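Local atomic coordinates of ornithine carbamoyltransferase (PDB entry 3GD5), a protein that probably catalyses the reversible transfer of the carbamoyl group from carbamoyl phosphate to ornithine, yielding citrulline in the biosynthesis of arginine. Residues R94-A97 and R98-R102; L117-Y120 and A121-G125; I281-E284 and V285-P289; S291-W294 and D295-E298. All blocks are in the same frame, centred on the assembly; numbering follows the deposited sequence.

In the fold
Each of the four contacts is local, joining residues within about a helical turn, so none closes a long loop, and because they follow in series along the chain, none nests in or crosses another. Contact 1, on helix 93-100, and contact 2, on helix 114-124, belong to the carbamoyl-phosphate domain and pack against each other through Arg-94, Ala-97 and Tyr-123. Contact 3 opens helix 283-287 in the ornithine-binding domain; contact 4 starts helix 293-312 just after it, with Met-286 against Ile-293 and Trp-294. Within one chain the centres of contacts 1 and 4 lie about 36 Å apart, yet between subunits of the hexamer the surface of contact 1 meets those of contacts 3 and 4.

Contact 1 of 4, residues R94-A97 and R98-R102; sequences RDTA and RVLGR
The carbonyl oxygen of Arg-94 is gripped twice by one residue a helical turn further on. The side-chain NE of Arg-98 reaches Arg-94 O at 2.8 Å, while the backbone N of Arg-98 makes a weak bond to the same oxygen at 3.3 Å. NE comes from above the carbonyl plane, 52° out of it. A bend in the Arg-98 chain at its third torsion (chi3 -66°) folds the guanidinium back over the preceding turn, and this also delivers its NH2 to Asp-95. There a salt bridge forms, with Arg-98 NH2 2.7 Å from Asp-95 OD1 and meeting that oxygen nearly head-on. Carboxylate and guanidinium are 26° from coplanar. The same OD1 has its strongest partner, a further salt bridge, in Arg-277 of a neighbouring subunit, and Glu-287 of that subunit forms a salt bridge with Arg-98 NH1.

All this happens on helix 93-100 of the carbamoyl-phosphate domain, where i to i+3 and i to i+4 neighbours share a face turned to another subunit. Arg-94 runs alongside Arg-98, its CG 3.8 Å from Arg-98 NH2. Two arginines thus stand close, but the carboxylate of Asp-95 probably offsets part of their charge, together with Glu-287 of the neighbouring subunit. On the helix backbone the turn is continued by Leu-100 N to Thr-96 O at 3.0 Å and by Gly-101 N to Ala-97 O at 2.9 Å. Leu-100 and Thr-96 also lie side by side. Trp-294 of the neighbouring subunit packs on Asp-95, Arg-98 and Arg-102.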
loop_
_atom_site.group_PDB
_atom_site.type_symbol
_atom_site.label_atom_id
_atom_site.label_comp_id
_atom_site.label_asym_id
_atom_site.label_seq_id
_atom_site.Cartn_x
_atom_site.Cartn_y
_atom_site.Cartn_z
ATOM N N ARG A 94 10.476 -21.601 15.135
ATOM C CA ARG A 94 10.532 -22.941 15.692
ATOM C C ARG A 94 9.225 -23.695 15.465
ATOM O O ARG A 94 9.224 -24.918 15.339
ATOM C CB ARG A 94 10.888 -22.897 17.182
ATOM C CG ARG A 94 9.972 -22.076 18.077
ATOM C CD ARG A 94 10.458 -22.200 19.517
ATOM N NE ARG A 94 9.534 -21.640 20.501
ATOM C CZ ARG A 94 9.428 -20.347 20.797
ATOM N NH1 ARG A 94 10.194 -19.449 20.185
ATOM N NH2 ARG A 94 8.555 -19.951 21.717
ATOM N N ASP A 95 8.108 -22.977 15.403
ATOM C CA ASP A 95 6.828 -23.640 15.161
ATOM C C ASP A 95 6.701 -23.951 13.677
ATOM O O ASP A 95 6.383 -25.078 13.294
ATOM C CB ASP A 95 5.655 -22.763 15.607
ATOM C CG ASP A 95 5.549 -22.652 17.124
ATOM O OD1 ASP A 95 6.309 -23.335 17.837
ATOM O OD2 ASP A 95 4.696 -21.887 17.607
ATOM N N THR A 96 6.969 -22.957 12.835
ATOM C CA THR A 96 6.871 -23.171 11.403
ATOM C C THR A 96 7.892 -24.193 10.896
ATOM O O THR A 96 7.597 -24.962 9.986
ATOM C CB THR A 96 6.982 -21.830 10.619
ATOM O OG1 THR A 96 7.675 -22.040 9.380
ATOM C CG2 THR A 96 7.684 -20.782 11.442
ATOM N N ALA A 97 9.077 -24.236 11.503
ATOM C CA ALA A 97 10.094 -25.198 11.072
ATOM C C ALA A 97 9.661 -26.624 11.412
ATOM O O ALA A 97 9.779 -27.543 10.591
ATOM C CB ALA A 97 11.430 -24.891 11.734
ATOM N N ARG A 98 9.149 -26.802 12.621
ATOM C CA ARG A 98 8.703 -28.113 13.066
ATOM C C ARG A 98 7.559 -28.663 12.229
ATOM O O ARG A 98 7.521 -29.860 11.940
ATOM C CB ARG A 98 8.320 -28.062 14.546
ATOM C CG ARG A 98 9.530 -28.188 15.462
ATOM C CD ARG A 98 9.153 -28.144 16.927
ATOM N NE ARG A 98 8.625 -26.838 17.305
ATOM C CZ ARG A 98 8.435 -26.442 18.559
ATOM N NH1 ARG A 98 8.731 -27.253 19.570
ATOM N NH2 ARG A 98 7.943 -25.236 18.804
ATOM N N VAL A 99 6.631 -27.796 11.828
ATOM C CA VAL A 99 5.512 -28.232 11.003
ATOM C C VAL A 99 6.003 -28.574 9.595
ATOM O O VAL A 99 5.621 -29.597 9.023
ATOM C CB VAL A 99 4.412 -27.134 10.927
ATOM C CG1 VAL A 99 3.388 -27.478 9.863
ATOM C CG2 VAL A 99 3.719 -27.006 12.279
ATOM N N LEU A 100 6.860 -27.721 9.043
ATOM C CA LEU A 100 7.406 -27.929 7.706
ATOM C C LEU A 100 8.185 -29.242 7.654
ATOM O O LEU A 100 8.155 -29.972 6.650
ATOM C CB LEU A 100 8.323 -26.764 7.337
ATOM C CG LEU A 100 7.910 -25.795 6.225
ATOM C CD1 LEU A 100 6.448 -25.443 6.332
ATOM C CD2 LEU A 100 8.773 -24.547 6.308
ATOM N N GLY A 101 8.873 -29.544 8.747
ATOM C CA GLY A 101 9.643 -30.771 8.815
ATOM C C GLY A 101 8.755 -31.999 8.731
ATOM O O GLY A 101 9.238 -33.088 8.434
ATOM N N ARG A 102 7.459 -31.832 8.984
ATOM C CA ARG A 102 6.524 -32.960 8.914
ATOM C C ARG A 102 5.916 -33.119 7.525
ATOM O O ARG A 102 5.274 -34.134 7.248
ATOM C CB ARG A 102 5.363 -32.792 9.912
ATOM C CG ARG A 102 5.749 -32.722 11.378
ATOM C CD ARG A 102 6.545 -33.939 11.822
ATOM N NE ARG A 102 6.770 -33.914 13.263
ATOM C CZ ARG A 102 6.039 -34.579 14.149
ATOM N NH1 ARG A 102 5.028 -35.338 13.746
ATOM N NH2 ARG A 102 6.307 -34.472 15.442
#

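Contact 2 of 4, residues L117-Y120 and A121-G125; sequences LEEY and AHYAG
Glu-119 lays its carboxylate beside the ring of Tyr-123, one turn along helix 114-124, and meets it at the edge. OE1 of Glu-119 stands 3.0 Å from CE2 of Tyr-123 and 3.3 Å from CD2 of the same ring, close to the ring plane. The carboxylate itself is turned 73° from that plane. A bend at the second torsion of Glu-119 (chi2 -76°) curls its end round to the tyrosine. Over one face of the same ring lies ND1 of His-122, 4.0 Å above its centre.

The backbone keeps its regular i to i+4 hydrogen bonds, Ala-124 N bonding Tyr-120 O at 2.7 Å and His-122 N bonding Glu-118 O at 2.8 Å. Gly-125, with positive phi, then leaves the helix, which is the crossover of the beta-alpha-beta unit between strands 106-110 and 128-130. Tyr-120 packs on Ile-109 of the first strand, whereas Tyr-123 packs on Arg-94 and Ala-97 of helix 93-100.

The hydrogens on the rim of an aromatic ring carry a slight positive charge, so an acceptor lodged there is likely to be weakly attracted, without the firm direction of a conventional hydrogen bond.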
loop_
_atom_site.group_PDB
_atom_site.type_symbol
_atom_site.label_atom_id
_atom_site.label_comp_id
_atom_site.label_asym_id
_atom_site.label_seq_id
_atom_site.Cartn_x
_atom_site.Cartn_y
_atom_site.Cartn_z
ATOM N N LEU A 117 18.649 -18.476 9.798
ATOM C CA LEU A 117 18.804 -19.649 8.942
ATOM C C LEU A 117 19.113 -20.856 9.815
ATOM O O LEU A 117 18.651 -21.967 9.558
ATOM C CB LEU A 117 19.957 -19.442 7.951
ATOM C CG LEU A 117 20.272 -20.638 7.049
ATOM C CD1 LEU A 117 19.061 -20.898 6.163
ATOM C CD2 LEU A 117 21.520 -20.372 6.198
ATOM N N GLU A 118 19.904 -20.623 10.852
ATOM C CA GLU A 118 20.304 -21.677 11.768
ATOM C C GLU A 118 19.120 -22.139 12.617
ATOM O O GLU A 118 19.020 -23.318 12.965
ATOM C CB GLU A 118 21.470 -21.169 12.623
ATOM C CG GLU A 118 22.631 -20.679 11.748
ATOM C CD GLU A 118 23.728 -19.958 12.517
ATOM O OE1 GLU A 118 23.399 -19.089 13.355
ATOM O OE2 GLU A 118 24.919 -20.247 12.265
ATOM N N GLU A 119 18.220 -21.206 12.928
ATOM C CA GLU A 119 17.011 -21.505 13.698
ATOM C C GLU A 119 16.248 -22.609 12.965
ATOM O O GLU A 119 15.872 -23.629 13.553
ATOM C CB GLU A 119 16.118 -20.261 13.778
ATOM C CG GLU A 119 16.106 -19.528 15.101
ATOM C CD GLU A 119 15.286 -20.245 16.158
ATOM O OE1 GLU A 119 15.680 -21.358 16.560
ATOM O OE2 GLU A 119 14.247 -19.699 16.587
ATOM N N TYR A 120 16.016 -22.388 11.673
ATOM C CA TYR A 120 15.304 -23.355 10.854
ATOM C C TYR A 120 15.978 -24.718 10.856
ATOM O O TYR A 120 15.336 -25.732 11.101
ATOM C CB TYR A 120 15.201 -22.866 9.407
ATOM C CG TYR A 120 14.095 -21.877 9.158
ATOM C CD1 TYR A 120 14.307 -20.510 9.304
ATOM C CD2 TYR A 120 12.828 -22.311 8.765
ATOM C CE1 TYR A 120 13.285 -19.599 9.064
ATOM C CE2 TYR A 120 11.804 -21.415 8.523
ATOM C CZ TYR A 120 12.038 -20.061 8.673
ATOM O OH TYR A 120 11.028 -19.164 8.425
ATOM N N ALA A 121 17.275 -24.736 10.565
ATOM C CA ALA A 121 18.021 -25.987 10.516
ATOM C C ALA A 121 17.898 -26.719 11.842
ATOM O O ALA A 121 17.760 -27.941 11.889
ATOM C CB ALA A 121 19.494 -25.710 10.209
ATOM N N HIS A 122 17.936 -25.951 12.920
ATOM C CA HIS A 122 17.851 -26.498 14.261
ATOM C C HIS A 122 16.527 -27.215 14.553
ATOM O O HIS A 122 16.518 -28.319 15.097
ATOM C CB HIS A 122 18.066 -25.365 15.264
ATOM C CG HIS A 122 18.233 -25.827 16.675
ATOM N ND1 HIS A 122 17.284 -26.582 17.329
ATOM C CD2 HIS A 122 19.237 -25.632 17.563
ATOM C CE1 HIS A 122 17.695 -26.831 18.560
ATOM N NE2 HIS A 122 18.877 -26.265 18.727
ATOM N N TYR A 123 15.416 -26.591 14.170
ATOM C CA TYR A 123 14.086 -27.141 14.426
ATOM C C TYR A 123 13.425 -27.982 13.331
ATOM O O TYR A 123 12.591 -28.830 13.631
ATOM C CB TYR A 123 13.139 -25.997 14.799
ATOM C CG TYR A 123 13.362 -25.450 16.181
ATOM C CD1 TYR A 123 12.982 -26.180 17.300
ATOM C CD2 TYR A 123 13.961 -24.210 16.375
ATOM C CE1 TYR A 123 13.189 -25.688 18.582
ATOM C CE2 TYR A 123 14.174 -23.707 17.654
ATOM C CZ TYR A 123 13.784 -24.455 18.751
ATOM O OH TYR A 123 13.979 -23.975 20.022
ATOM N N ALA A 124 13.786 -27.741 12.074
ATOM C CA ALA A 124 13.195 -28.459 10.950
ATOM C C ALA A 124 13.337 -29.977 11.010
ATOM O O ALA A 124 12.401 -30.708 10.675
ATOM C CB ALA A 124 13.776 -27.937 9.636
ATOM N N GLY A 125 14.507 -30.457 11.419
ATOM C CA GLY A 125 14.703 -31.892 11.486
ATOM C C GLY A 125 14.932 -32.462 10.102
ATOM O O GLY A 125 14.938 -33.675 9.912
#

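Contact 3 of 4, residues I281-E284 and V285-P289; sequences ITDE and VMEGP
Glu-287 N bonds Asp-283 O at 2.7 Å, and Met-286 N bonds Thr-282 O at 3.0 Å, the two backbone links that start helix 283-287. A third comes from a side chain: OG1 of Thr-282 accepts from Val-285 N at 3.2 Å, with a fairly straight N-H (163°). The hydroxyl oxygen is set between the backbone N and the carbonyl carbon (chi1 63°), which turns it to the amide. This is an N-cap, satisfying an amide of the first turn that has no earlier helical carbonyl to pair with. With a valine in its place, the amide of Val-285 would probably be left without its side-chain acceptor, and the first turn held less firmly.

Further out, OD1 of Asp-283 lies 3.3 Å from CG of Glu-287 and 3.8 Å from its OE2. Two carboxylates so near would probably repel, but Arg-277 forms a salt bridge with Asp-283, and Glu-287 has its own partner in Arg-98 of a neighbouring subunit. Val-285 turns CG2 to within 3.2 Å of Thr-282 OG1 and packs on Val-269 and Leu-260. Beyond it CD1 of Ile-281 rests 4.0 Å from SD of Met-286. Met-286 also lies close to Leu-273, a residue that probably binds carbamoyl phosphate.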
loop_
_atom_site.group_PDB
_atom_site.type_symbol
_atom_site.label_atom_id
_atom_site.label_comp_id
_atom_site.label_asym_id
_atom_site.label_seq_id
_atom_site.Cartn_x
_atom_site.Cartn_y
_atom_site.Cartn_z
ATOM N N ILE A 281 30.496 -3.230 -13.752
ATOM C CA ILE A 281 30.991 -3.800 -15.007
ATOM C C ILE A 281 30.496 -3.014 -16.208
ATOM O O ILE A 281 29.485 -2.328 -16.139
ATOM C CB ILE A 281 30.562 -5.267 -15.226
ATOM C CG1 ILE A 281 29.272 -5.551 -14.469
ATOM C CG2 ILE A 281 31.686 -6.201 -14.866
ATOM C CD1 ILE A 281 28.077 -4.828 -15.040
ATOM N N THR A 282 31.218 -3.125 -17.316
ATOM C CA THR A 282 30.829 -2.422 -18.528
ATOM C C THR A 282 30.108 -3.400 -19.443
ATOM O O THR A 282 30.328 -4.612 -19.378
ATOM C CB THR A 282 32.061 -1.835 -19.275
ATOM O OG1 THR A 282 32.915 -2.898 -19.711
ATOM C CG2 THR A 282 32.852 -0.922 -18.360
ATOM N N ASP A 283 29.229 -2.872 -20.282
ATOM C CA ASP A 283 28.498 -3.711 -21.208
ATOM C C ASP A 283 29.505 -4.461 -22.072
ATOM O O ASP A 283 29.350 -5.653 -22.343
ATOM C CB ASP A 283 27.600 -2.850 -22.094
ATOM C CG ASP A 283 26.764 -3.682 -23.055
ATOM O OD1 ASP A 283 25.928 -4.483 -22.582
ATOM O OD2 ASP A 283 26.950 -3.539 -24.284
ATOM N N GLU A 284 30.546 -3.746 -22.489
ATOM C CA GLU A 284 31.597 -4.303 -23.331
ATOM C C GLU A 284 32.180 -5.593 -22.766
ATOM O O GLU A 284 32.272 -6.605 -23.466
ATOM C CB GLU A 284 32.712 -3.274 -23.502
ATOM C CG GLU A 284 33.864 -3.723 -24.381
ATOM C CD GLU A 284 34.940 -2.659 -24.496
ATOM O OE1 GLU A 284 35.666 -2.434 -23.504
ATOM O OE2 GLU A 284 35.051 -2.039 -25.576
ATOM N N VAL A 285 32.575 -5.557 -21.499
ATOM C CA VAL A 285 33.153 -6.733 -20.863
ATOM C C VAL A 285 32.093 -7.808 -20.658
ATOM O O VAL A 285 32.313 -8.983 -20.966
ATOM C CB VAL A 285 33.790 -6.379 -19.506
ATOM C CG1 VAL A 285 34.339 -7.630 -18.841
ATOM C CG2 VAL A 285 34.904 -5.367 -19.713
ATOM N N MET A 286 30.936 -7.406 -20.148
ATOM C CA MET A 286 29.861 -8.362 -19.911
ATOM C C MET A 286 29.501 -9.116 -21.186
ATOM O O MET A 286 29.297 -10.328 -21.164
ATOM C CB MET A 286 28.622 -7.639 -19.399
ATOM C CG MET A 286 28.051 -8.224 -18.128
ATOM S SD MET A 286 26.526 -7.433 -17.711
ATOM C CE MET A 286 25.397 -8.834 -17.933
ATOM N N GLU A 287 29.415 -8.384 -22.292
ATOM C CA GLU A 287 29.064 -8.964 -23.584
ATOM C C GLU A 287 30.295 -9.438 -24.355
ATOM O O GLU A 287 30.171 -10.056 -25.411
ATOM C CB GLU A 287 28.317 -7.927 -24.432
ATOM C CG GLU A 287 27.034 -7.369 -23.815
ATOM C CD GLU A 287 25.974 -8.434 -23.599
ATOM O OE1 GLU A 287 26.087 -9.521 -24.202
ATOM O OE2 GLU A 287 25.019 -8.179 -22.834
ATOM N N GLY A 288 31.478 -9.146 -23.823
ATOM C CA GLY A 288 32.718 -9.523 -24.483
ATOM C C GLY A 288 33.059 -11.002 -24.542
ATOM O O GLY A 288 32.313 -11.844 -24.044
ATOM N N PRO A 289 34.207 -11.346 -25.149
ATOM C CA PRO A 289 34.681 -12.725 -25.295
ATOM C C PRO A 289 35.302 -13.389 -24.063
ATOM O O PRO A 289 35.552 -14.596 -24.077
ATOM C CB PRO A 289 35.672 -12.620 -26.456
ATOM C CG PRO A 289 36.267 -11.279 -26.247
ATOM C CD PRO A 289 35.053 -10.425 -25.930
#

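Contact 4 of 4, residues S291-W294 and D295-E298; sequences SRIW and DEAE
Arg-292 O receives Glu-296 N at 2.7 Å, the first i to i+4 bond of helix 293-312, the long C-terminal helix of the chain, with Arg-292 at its N-cap position. Ala-297 N to Ile-293 O at 2.9 Å and Glu-298 N to Trp-294 O at 3.1 Å carry the turn forward. Beside the backbone, Arg-292 and Asp-295 point the same way, with CD of the arginine 3.9 Å from OD2 of the aspartate. Their flat ends stand 80° apart and form no salt bridge; Asp-295 OD1 pairs instead with Arg-102 of a neighbouring subunit, which Glu-298 also binds.

The guanidinium of Arg-292 bonds carbonyls just before the helix instead. A bend at its second torsion (chi2 -65°) swings NH1 back to Ser-291 O at 2.6 Å, the oxygen lying in the guanidinium plane, and the same NH1 bonds Pro-289 O. A leucine here would probably leave those two carbonyls without their shared donor, and the turn into the helix free to shift.

Glu-296, by contrast, runs out extended beyond CG, and its OE2, 3.7 Å from CA of Ile-293, accepts a hydrogen bond from the backbone N of His-271. It also packs on Gln-140, which probably binds carbamoyl phosphate, as in related enzymes, so the start of helix 293-312 also touches helix 138-152. Ser-291 OG makes a weak bond with Ile-293 N at 3.4 Å. Ile-293 in turn sets its CG2 3.9 Å above the plane of the Trp-294 ring, offset toward the rim.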
loop_
_atom_site.group_PDB
_atom_site.type_symbol
_atom_site.label_atom_id
_atom_site.label_comp_id
_atom_site.label_asym_id
_atom_site.label_seq_id
_atom_site.Cartn_x
_atom_site.Cartn_y
_atom_site.Cartn_z
ATOM N N SER A 291 33.883 -13.050 -20.974
ATOM C CA SER A 291 32.786 -13.290 -20.054
ATOM C C SER A 291 32.333 -14.744 -20.032
ATOM O O SER A 291 32.254 -15.393 -21.079
ATOM C CB SER A 291 31.598 -12.410 -20.437
ATOM O OG SER A 291 30.439 -12.785 -19.716
ATOM N N ARG A 292 32.036 -15.250 -18.837
ATOM C CA ARG A 292 31.536 -16.616 -18.684
ATOM C C ARG A 292 30.271 -16.570 -17.828
ATOM O O ARG A 292 29.776 -17.594 -17.351
ATOM C CB ARG A 292 32.583 -17.510 -18.027
ATOM C CG ARG A 292 33.817 -17.720 -18.890
ATOM C CD ARG A 292 33.484 -18.470 -20.157
ATOM N NE ARG A 292 34.660 -18.611 -21.006
ATOM C CZ ARG A 292 35.103 -17.670 -21.835
ATOM N NH1 ARG A 292 34.462 -16.513 -21.937
ATOM N NH2 ARG A 292 36.198 -17.879 -22.549
ATOM N N ILE A 293 29.750 -15.358 -17.667
ATOM C CA ILE A 293 28.551 -15.088 -16.877
ATOM C C ILE A 293 27.344 -15.988 -17.154
ATOM O O ILE A 293 26.705 -16.473 -16.212
ATOM C CB ILE A 293 28.137 -13.617 -17.056
ATOM C CG1 ILE A 293 29.198 -12.718 -16.418
ATOM C CG2 ILE A 293 26.771 -13.360 -16.433
ATOM C CD1 ILE A 293 28.995 -11.251 -16.707
ATOM N N TRP A 294 27.031 -16.211 -18.430
ATOM C CA TRP A 294 25.891 -17.042 -18.801
ATOM C C TRP A 294 26.148 -18.509 -18.451
ATOM O O TRP A 294 25.243 -19.194 -17.962
ATOM C CB TRP A 294 25.557 -16.863 -20.294
ATOM C CG TRP A 294 25.380 -15.395 -20.671
ATOM C CD1 TRP A 294 25.970 -14.747 -21.716
ATOM C CD2 TRP A 294 24.641 -14.391 -19.946
ATOM N NE1 TRP A 294 25.659 -13.407 -21.683
ATOM C CE2 TRP A 294 24.845 -13.162 -20.611
ATOM C CE3 TRP A 294 23.834 -14.413 -18.800
ATOM C CZ2 TRP A 294 24.273 -11.958 -20.168
ATOM C CZ3 TRP A 294 23.265 -13.215 -18.356
ATOM C CH2 TRP A 294 23.490 -12.004 -19.044
ATOM N N ASP A 295 27.371 -18.991 -18.677
ATOM C CA ASP A 295 27.705 -20.374 -18.317
ATOM C C ASP A 295 27.669 -20.490 -16.789
ATOM O O ASP A 295 27.194 -21.477 -16.225
ATOM C CB ASP A 295 29.108 -20.760 -18.820
ATOM C CG ASP A 295 29.199 -20.819 -20.342
ATOM O OD1 ASP A 295 28.190 -21.142 -20.998
ATOM O OD2 ASP A 295 30.291 -20.563 -20.884
ATOM N N GLU A 296 28.176 -19.461 -16.125
ATOM C CA GLU A 296 28.206 -19.413 -14.669
ATOM C C GLU A 296 26.788 -19.485 -14.097
ATOM O O GLU A 296 26.553 -20.143 -13.088
ATOM C CB GLU A 296 28.892 -18.120 -14.231
ATOM C CG GLU A 296 28.878 -17.843 -12.743
ATOM C CD GLU A 296 29.330 -16.426 -12.429
ATOM O OE1 GLU A 296 29.482 -16.097 -11.236
ATOM O OE2 GLU A 296 29.529 -15.639 -13.382
ATOM N N ALA A 297 25.845 -18.812 -14.753
ATOM C CA ALA A 297 24.448 -18.802 -14.307
ATOM C C ALA A 297 23.805 -20.182 -14.483
ATOM O O ALA A 297 23.116 -20.684 -13.580
ATOM C CB ALA A 297 23.660 -17.737 -15.087
ATOM N N GLU A 298 24.022 -20.793 -15.646
ATOM C CA GLU A 298 23.484 -22.122 -15.897
ATOM C C GLU A 298 24.012 -23.096 -14.844
ATOM O O GLU A 298 23.295 -23.996 -14.402
ATOM C CB GLU A 298 23.894 -22.635 -17.283
ATOM C CG GLU A 298 23.318 -24.013 -17.603
ATOM C CD GLU A 298 23.944 -24.665 -18.833
ATOM O OE1 GLU A 298 24.103 -23.982 -19.872
ATOM O OE2 GLU A 298 24.265 -25.871 -18.765
#